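Local coordinates for protein phosphatase 2C (Toxoplasma gondii, PDB 3D8K), which probably removes phosphate from phosphoserine and phosphothreonine in proteins, as expected of the metal-dependent PP2C family, at residues 20-26 and 38-44; 33-39 and 50-56. One frame throughout, in Å; residues are numbered along the deposited sequence.

Contact 1 (20-26 and 38-44); sequences SRNRRPT and VEGMLRG
Arg24 faces both Val38 and Glu39 where strands 22-26 and 38-41 run antiparallel at 166°, their axes 4.6 Å apart at the closest. Val38 N gives a hydrogen bond to Arg24 O, and Arg24 N gives one of 3.0 Å to Glu39 O. Two residues thus stand opposite one, a beta bulge; Val38, with helix-like phi and psi, takes the first bulge position, as in a classic bulge. One step on, Gly40 and Arg23 form a non-hydrogen-bonded pair, and a glycine is easily accommodated here. Beyond it Met41 N bonds to Asn22 O.

Among the side chains, Thr26 CG2 meets Val38 CG2 at 3.8 Å, a methyl contact between two beta-branched residues well suited to strands. Asn22 OD1 touches Met41 CB at 3.5 Å. The selenomethionine chain of Met41, fully extended from CB, runs alongside the Ser20 carbonyl. With its OG turned away from its own N (chi1 173°), Ser20 accepts a hydrogen bond from Gly44 N at 3.3 Å. Arg21 NH1 is hydrogen-bonded to Thr19 OG1.

Strand 22-26 forms one edge of its six-stranded sheet within the chain. Helix 10-18 packs on Asn22 and Arg24, strand 48-55 continues the sheet beyond 38-41, and Val38 and Glu39 reach strands 349-356 and 340-346 of the second sheet.

Contact 2 (33-39 and 50-56); sequences DDVVVVE and VHAMFDG
Val35 with Phe54 and Val37 with Ala52 form two antiparallel hydrogen-bonded pairs, joined by four backbone bonds such as Phe54 N to Val35 O at 2.8 Å. Past Val37 the regular pattern breaks: a side chain takes over, His51 ND1 donating to Val38 O at 2.6 Å. Chi1 of -53° sets CG beside the backbone N and carries the ring over to Val38 O; chi2 of -82° turns its edge to that oxygen. With NE2 bonded to Arg321, the histidine bridges two partners and its ring rotation is fixed. Glu39 lies beside it, OE1 3.3 Å from His51 CE1, with carboxylate and ring planes 29° apart.

Apolar contacts occupy both faces. Val37 CG2 packs on CB of the small Ala52 at 3.6 Å and meets the edge of the Phe54 ring at CE2. On the other face Met53 CE touches Val36 CB within a non-hydrogen-bonded pair.

At the far end Asp34 OD1 and Asp55 OD1 are 3.9 Å apart. Ser317 OG hydrogen-bonds Asp34 OD1, while Asn315 (weakly) and Lys314 (a distant, weak ion pair) serve Asp55, probably easing the repulsion. In PP2C enzymes an Asp-Gly pair ending such a strand belongs to the metal centre; Asp55-Gly56 may correspond to it.

Helix 61-74 covers Val35, Val50 and Phe54, strand 106-115 continues the sheet, and strand 349-356 of the eight-stranded sheet packs against Val38 and His51.

Contacts 1 and 2 are successive hairpin pairings in one antiparallel sheet, their centres 12 Å apart. Strand 35-41 is the middle strand of the three, bonded to 22-26 along one edge and to 48-55 along the other, and Val38 and Glu39 belong to both contacts. Along the chain the segments alternate: 20-26, 33-39, 38-44, 50-56. Backbone bonds between Thr26 and Val36 and between Gly40 and Val50 bind the two contacts together. Contact 1 lies at the sheet's partly buried edge, contact 2 in its interior. The resulting meander forms half of the six-stranded sheet, one layer of the beta sandwich characteristic of PP2C phosphatases.

Contact 1 (20-26 and 38-44)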
loop_
_atom_site.group_PDB
_atom_site.type_symbol
_atom_site.label_atom_id
_atom_site.label_comp_id
_atom_site.label_asym_id
_atom_site.label_seq_id
_atom_site.Cartn_x
_atom_site.Cartn_y
_atom_site.Cartn_z
ATOM N N SER C 20 10.003 1.519 -0.596
ATOM C CA SER C 20 10.598 2.663 -1.290
ATOM C C SER C 20 12.109 2.762 -1.445
ATOM O O SER C 20 12.588 3.636 -2.161
ATOM C CB SER C 20 10.119 3.963 -0.641
ATOM O OG SER C 20 10.803 5.078 -1.189
ATOM N N ARG C 21 12.870 1.897 -0.790
ATOM C CA ARG C 21 14.310 2.020 -0.891
ATOM C C ARG C 21 15.088 0.732 -0.992
ATOM O O ARG C 21 14.589 -0.345 -0.686
ATOM C CB ARG C 21 14.822 2.800 0.298
ATOM C CG ARG C 21 13.734 3.353 1.171
ATOM C CD ARG C 21 14.186 3.235 2.595
ATOM N NE ARG C 21 14.406 1.837 2.927
ATOM C CZ ARG C 21 13.437 0.932 2.924
ATOM N NH1 ARG C 21 12.197 1.306 2.615
ATOM N NH2 ARG C 21 13.712 -0.340 3.200
ATOM N N ASN C 22 16.341 0.875 -1.404
ATOM C CA ASN C 22 17.249 -0.242 -1.571
ATOM C C ASN C 22 18.635 0.314 -1.852
ATOM O O ASN C 22 18.812 1.513 -2.016
ATOM C CB ASN C 22 16.807 -1.110 -2.751
ATOM C CG ASN C 22 16.565 -0.300 -4.011
ATOM O OD1 ASN C 22 15.449 0.171 -4.256
ATOM N ND2 ASN C 22 17.614 -0.116 -4.811
ATOM N N ARG C 23 19.616 -0.572 -1.893
ATOM C CA ARG C 23 20.993 -0.225 -2.185
ATOM C C ARG C 23 21.642 -1.553 -2.474
ATOM O O ARG C 23 21.650 -2.427 -1.628
ATOM C CB ARG C 23 21.677 0.461 -0.993
ATOM C CG ARG C 23 21.095 0.134 0.370
ATOM C CD ARG C 23 20.038 1.164 0.735
ATOM N NE ARG C 23 19.394 0.941 2.026
ATOM C CZ ARG C 23 18.670 -0.132 2.341
ATOM N NH1 ARG C 23 18.490 -1.114 1.462
ATOM N NH2 ARG C 23 18.101 -0.212 3.538
ATOM N N ARG C 24 22.176 -1.728 -3.672
ATOM C CA ARG C 24 22.801 -2.994 -3.988
ATOM C C ARG C 24 24.264 -2.878 -4.334
ATOM O O ARG C 24 24.623 -2.559 -5.458
ATOM C CB ARG C 24 22.055 -3.667 -5.128
ATOM C CG ARG C 24 20.659 -4.064 -4.729
ATOM C CD ARG C 24 19.653 -3.595 -5.740
ATOM N NE ARG C 24 18.310 -3.769 -5.220
ATOM C CZ ARG C 24 17.873 -4.904 -4.701
ATOM N NH1 ARG C 24 18.682 -5.953 -4.643
ATOM N NH2 ARG C 24 16.635 -4.991 -4.238
ATOM N N PRO C 25 25.137 -3.083 -3.345
ATOM C CA PRO C 25 26.570 -3.000 -3.605
ATOM C C PRO C 25 27.075 -4.281 -4.257
ATOM O O PRO C 25 26.524 -5.352 -4.040
ATOM C CB PRO C 25 27.164 -2.808 -2.201
ATOM C CG PRO C 25 26.102 -2.073 -1.477
ATOM C CD PRO C 25 24.868 -2.836 -1.915
ATOM N N THR C 26 28.103 -4.153 -5.084
ATOM C CA THR C 26 28.736 -5.305 -5.708
ATOM C C THR C 26 30.146 -5.141 -5.174
ATOM O O THR C 26 30.592 -4.021 -4.976
ATOM C CB THR C 26 28.734 -5.221 -7.268
ATOM O OG1 THR C 26 29.411 -6.358 -7.824
ATOM C CG2 THR C 26 29.427 -3.972 -7.738
ATOM N N VAL C 38 25.722 -0.218 -7.281
ATOM C CA VAL C 38 25.189 -0.266 -8.640
ATOM C C VAL C 38 23.886 0.498 -8.795
ATOM O O VAL C 38 23.638 1.085 -9.833
ATOM C CB VAL C 38 24.932 -1.705 -9.095
ATOM C CG1 VAL C 38 24.876 -1.759 -10.628
ATOM C CG2 VAL C 38 26.003 -2.623 -8.527
ATOM N N GLU C 39 23.065 0.494 -7.753
ATOM C CA GLU C 39 21.793 1.194 -7.788
ATOM C C GLU C 39 21.175 1.295 -6.399
ATOM O O GLU C 39 21.288 0.377 -5.591
ATOM C CB GLU C 39 20.829 0.461 -8.726
ATOM C CG GLU C 39 19.360 0.805 -8.503
ATOM C CD GLU C 39 18.741 1.551 -9.658
ATOM O OE1 GLU C 39 19.155 2.702 -9.898
ATOM O OE2 GLU C 39 17.841 0.985 -10.320
ATOM N N GLY C 40 20.518 2.418 -6.140
ATOM C CA GLY C 40 19.862 2.651 -4.866
ATOM C C GLY C 40 18.676 3.570 -5.101
ATOM O O GLY C 40 18.606 4.226 -6.151
HETATM N N MSE C 41 17.752 3.628 -4.144
HETATM C CA MSE C 41 16.570 4.475 -4.261
HETATM C C MSE C 41 16.251 5.182 -2.938
HETATM O O MSE C 41 15.803 4.556 -1.979
HETATM C CB MSE C 41 15.376 3.623 -4.692
HETATM C CG MSE C 41 14.093 4.397 -4.911
HETATM SE SE MSE C 41 12.618 3.136 -5.315
HETATM C CE MSE C 41 11.117 4.439 -5.174
ATOM N N LEU C 42 16.498 6.483 -2.880
ATOM C CA LEU C 42 16.219 7.254 -1.671
ATOM C C LEU C 42 14.717 7.222 -1.477
ATOM O O LEU C 42 13.971 7.378 -2.452
ATOM C CB LEU C 42 16.647 8.707 -1.852
ATOM C CG LEU C 42 18.065 8.993 -2.332
ATOM C CD1 LEU C 42 18.202 10.491 -2.633
ATOM C CD2 LEU C 42 19.067 8.509 -1.277
ATOM N N ARG C 43 14.253 7.041 -0.243
ATOM C CA ARG C 43 12.815 7.003 -0.046
ATOM C C ARG C 43 12.201 8.353 -0.338
ATOM O O ARG C 43 12.849 9.393 -0.200
ATOM C CB ARG C 43 12.448 6.529 1.365
ATOM C CG ARG C 43 12.860 7.416 2.512
ATOM C CD ARG C 43 12.615 6.695 3.839
ATOM N NE ARG C 43 13.661 5.718 4.157
ATOM C CZ ARG C 43 13.512 4.696 5.003
ATOM N NH1 ARG C 43 12.355 4.491 5.621
ATOM N NH2 ARG C 43 14.533 3.885 5.249
ATOM N N GLY C 44 10.949 8.323 -0.775
ATOM C CA GLY C 44 10.242 9.544 -1.102
ATOM C C GLY C 44 10.804 10.189 -2.349
ATOM O O GLY C 44 10.655 11.392 -2.537
#

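Contact 2 (33-39 and 50-56)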
loop_
_atom_site.group_PDB
_atom_site.type_symbol
_atom_site.label_atom_id
_atom_site.label_comp_id
_atom_site.label_asym_id
_atom_site.label_seq_id
_atom_site.Cartn_x
_atom_site.Cartn_y
_atom_site.Cartn_z
ATOM N N ASP C 33 40.051 -3.382 -3.373
ATOM C CA ASP C 33 39.718 -2.295 -2.456
ATOM C C ASP C 33 38.437 -1.520 -2.744
ATOM O O ASP C 33 37.906 -0.865 -1.852
ATOM C CB ASP C 33 40.873 -1.283 -2.402
ATOM C CG ASP C 33 42.153 -1.867 -1.832
ATOM O OD1 ASP C 33 43.195 -1.171 -1.903
ATOM O OD2 ASP C 33 42.119 -3.006 -1.312
ATOM N N ASP C 34 37.933 -1.581 -3.971
ATOM C CA ASP C 34 36.739 -0.815 -4.306
ATOM C C ASP C 34 35.396 -1.516 -4.170
ATOM O O ASP C 34 35.290 -2.727 -4.287
ATOM C CB ASP C 34 36.880 -0.221 -5.716
ATOM C CG ASP C 34 37.258 -1.256 -6.751
ATOM O OD1 ASP C 34 37.728 -0.853 -7.839
ATOM O OD2 ASP C 34 37.081 -2.468 -6.479
ATOM N N VAL C 35 34.370 -0.717 -3.913
ATOM C CA VAL C 35 33.017 -1.205 -3.746
ATOM C C VAL C 35 32.111 -0.316 -4.590
ATOM O O VAL C 35 32.371 0.879 -4.751
ATOM C CB VAL C 35 32.588 -1.106 -2.275
ATOM C CG1 VAL C 35 31.315 -1.912 -2.041
ATOM C CG2 VAL C 35 33.717 -1.594 -1.372
ATOM N N VAL C 36 31.050 -0.892 -5.144
ATOM C CA VAL C 36 30.150 -0.093 -5.962
ATOM C C VAL C 36 28.690 -0.285 -5.644
ATOM O O VAL C 36 28.222 -1.407 -5.470
ATOM C CB VAL C 36 30.374 -0.344 -7.475
ATOM C CG1 VAL C 36 31.498 -1.343 -7.657
ATOM C CG2 VAL C 36 29.085 -0.790 -8.145
ATOM N N VAL C 37 27.997 0.842 -5.539
ATOM C CA VAL C 37 26.571 0.852 -5.288
ATOM C C VAL C 37 26.004 0.938 -6.692
ATOM O O VAL C 37 25.852 2.036 -7.237
ATOM C CB VAL C 37 26.135 2.105 -4.516
ATOM C CG1 VAL C 37 24.656 2.005 -4.172
ATOM C CG2 VAL C 37 26.967 2.266 -3.267
ATOM N N VAL C 38 25.722 -0.218 -7.281
ATOM C CA VAL C 38 25.189 -0.266 -8.640
ATOM C C VAL C 38 23.886 0.498 -8.795
ATOM O O VAL C 38 23.638 1.085 -9.833
ATOM C CB VAL C 38 24.932 -1.705 -9.095
ATOM C CG1 VAL C 38 24.876 -1.759 -10.628
ATOM C CG2 VAL C 38 26.003 -2.623 -8.527
ATOM N N GLU C 39 23.065 0.494 -7.753
ATOM C CA GLU C 39 21.793 1.194 -7.788
ATOM C C GLU C 39 21.175 1.295 -6.399
ATOM O O GLU C 39 21.288 0.377 -5.591
ATOM C CB GLU C 39 20.829 0.461 -8.726
ATOM C CG GLU C 39 19.360 0.805 -8.503
ATOM C CD GLU C 39 18.741 1.551 -9.658
ATOM O OE1 GLU C 39 19.155 2.702 -9.898
ATOM O OE2 GLU C 39 17.841 0.985 -10.320
ATOM N N VAL C 50 20.260 6.300 -7.619
ATOM C CA VAL C 50 21.619 6.632 -7.269
ATOM C C VAL C 50 22.577 5.556 -7.707
ATOM O O VAL C 50 22.209 4.404 -7.854
ATOM C CB VAL C 50 21.768 6.808 -5.751
ATOM C CG1 VAL C 50 23.126 7.437 -5.432
ATOM C CG2 VAL C 50 20.631 7.648 -5.218
ATOM N N HIS C 51 23.824 5.941 -7.903
ATOM C CA HIS C 51 24.862 5.005 -8.299
ATOM C C HIS C 51 26.107 5.559 -7.652
ATOM O O HIS C 51 26.387 6.746 -7.776
ATOM C CB HIS C 51 25.018 4.992 -9.819
ATOM C CG HIS C 51 23.734 4.762 -10.546
ATOM N ND1 HIS C 51 23.201 3.504 -10.736
ATOM C CD2 HIS C 51 22.831 5.639 -11.049
ATOM C CE1 HIS C 51 22.022 3.618 -11.321
ATOM N NE2 HIS C 51 21.776 4.900 -11.522
ATOM N N ALA C 52 26.851 4.718 -6.955
ATOM C CA ALA C 52 28.045 5.210 -6.298
ATOM C C ALA C 52 29.252 4.319 -6.498
ATOM O O ALA C 52 29.137 3.146 -6.836
ATOM C CB ALA C 52 27.769 5.410 -4.822
HETATM N N MSE C 53 30.425 4.888 -6.274
HETATM C CA MSE C 53 31.655 4.136 -6.460
HETATM C C MSE C 53 32.709 4.552 -5.439
HETATM O O MSE C 53 33.025 5.736 -5.291
HETATM C CB MSE C 53 32.158 4.374 -7.867
HETATM C CG MSE C 53 33.096 3.335 -8.322
HETATM SE SE MSE C 53 33.061 3.374 -10.248
HETATM C CE MSE C 53 32.014 1.728 -10.523
ATOM N N PHE C 54 33.254 3.576 -4.734
ATOM C CA PHE C 54 34.250 3.868 -3.728
ATOM C C PHE C 54 35.536 3.106 -3.999
ATOM O O PHE C 54 35.577 1.888 -3.932
ATOM C CB PHE C 54 33.670 3.522 -2.361
ATOM C CG PHE C 54 32.455 4.325 -2.017
ATOM C CD1 PHE C 54 32.581 5.651 -1.612
ATOM C CD2 PHE C 54 31.178 3.777 -2.139
ATOM C CE1 PHE C 54 31.456 6.421 -1.332
ATOM C CE2 PHE C 54 30.047 4.530 -1.867
ATOM C CZ PHE C 54 30.181 5.853 -1.461
ATOM N N ASP C 55 36.588 3.834 -4.333
ATOM C CA ASP C 55 37.870 3.205 -4.602
ATOM C C ASP C 55 38.825 3.536 -3.459
ATOM O O ASP C 55 39.284 4.673 -3.325
ATOM C CB ASP C 55 38.421 3.698 -5.948
ATOM C CG ASP C 55 39.729 3.040 -6.312
ATOM O OD1 ASP C 55 39.860 1.821 -6.057
ATOM O OD2 ASP C 55 40.618 3.732 -6.854
ATOM N N GLY C 56 39.121 2.533 -2.638
ATOM C CA GLY C 56 39.986 2.750 -1.488
ATOM C C GLY C 56 41.476 2.508 -1.639
ATOM O O GLY C 56 41.898 1.555 -2.294
#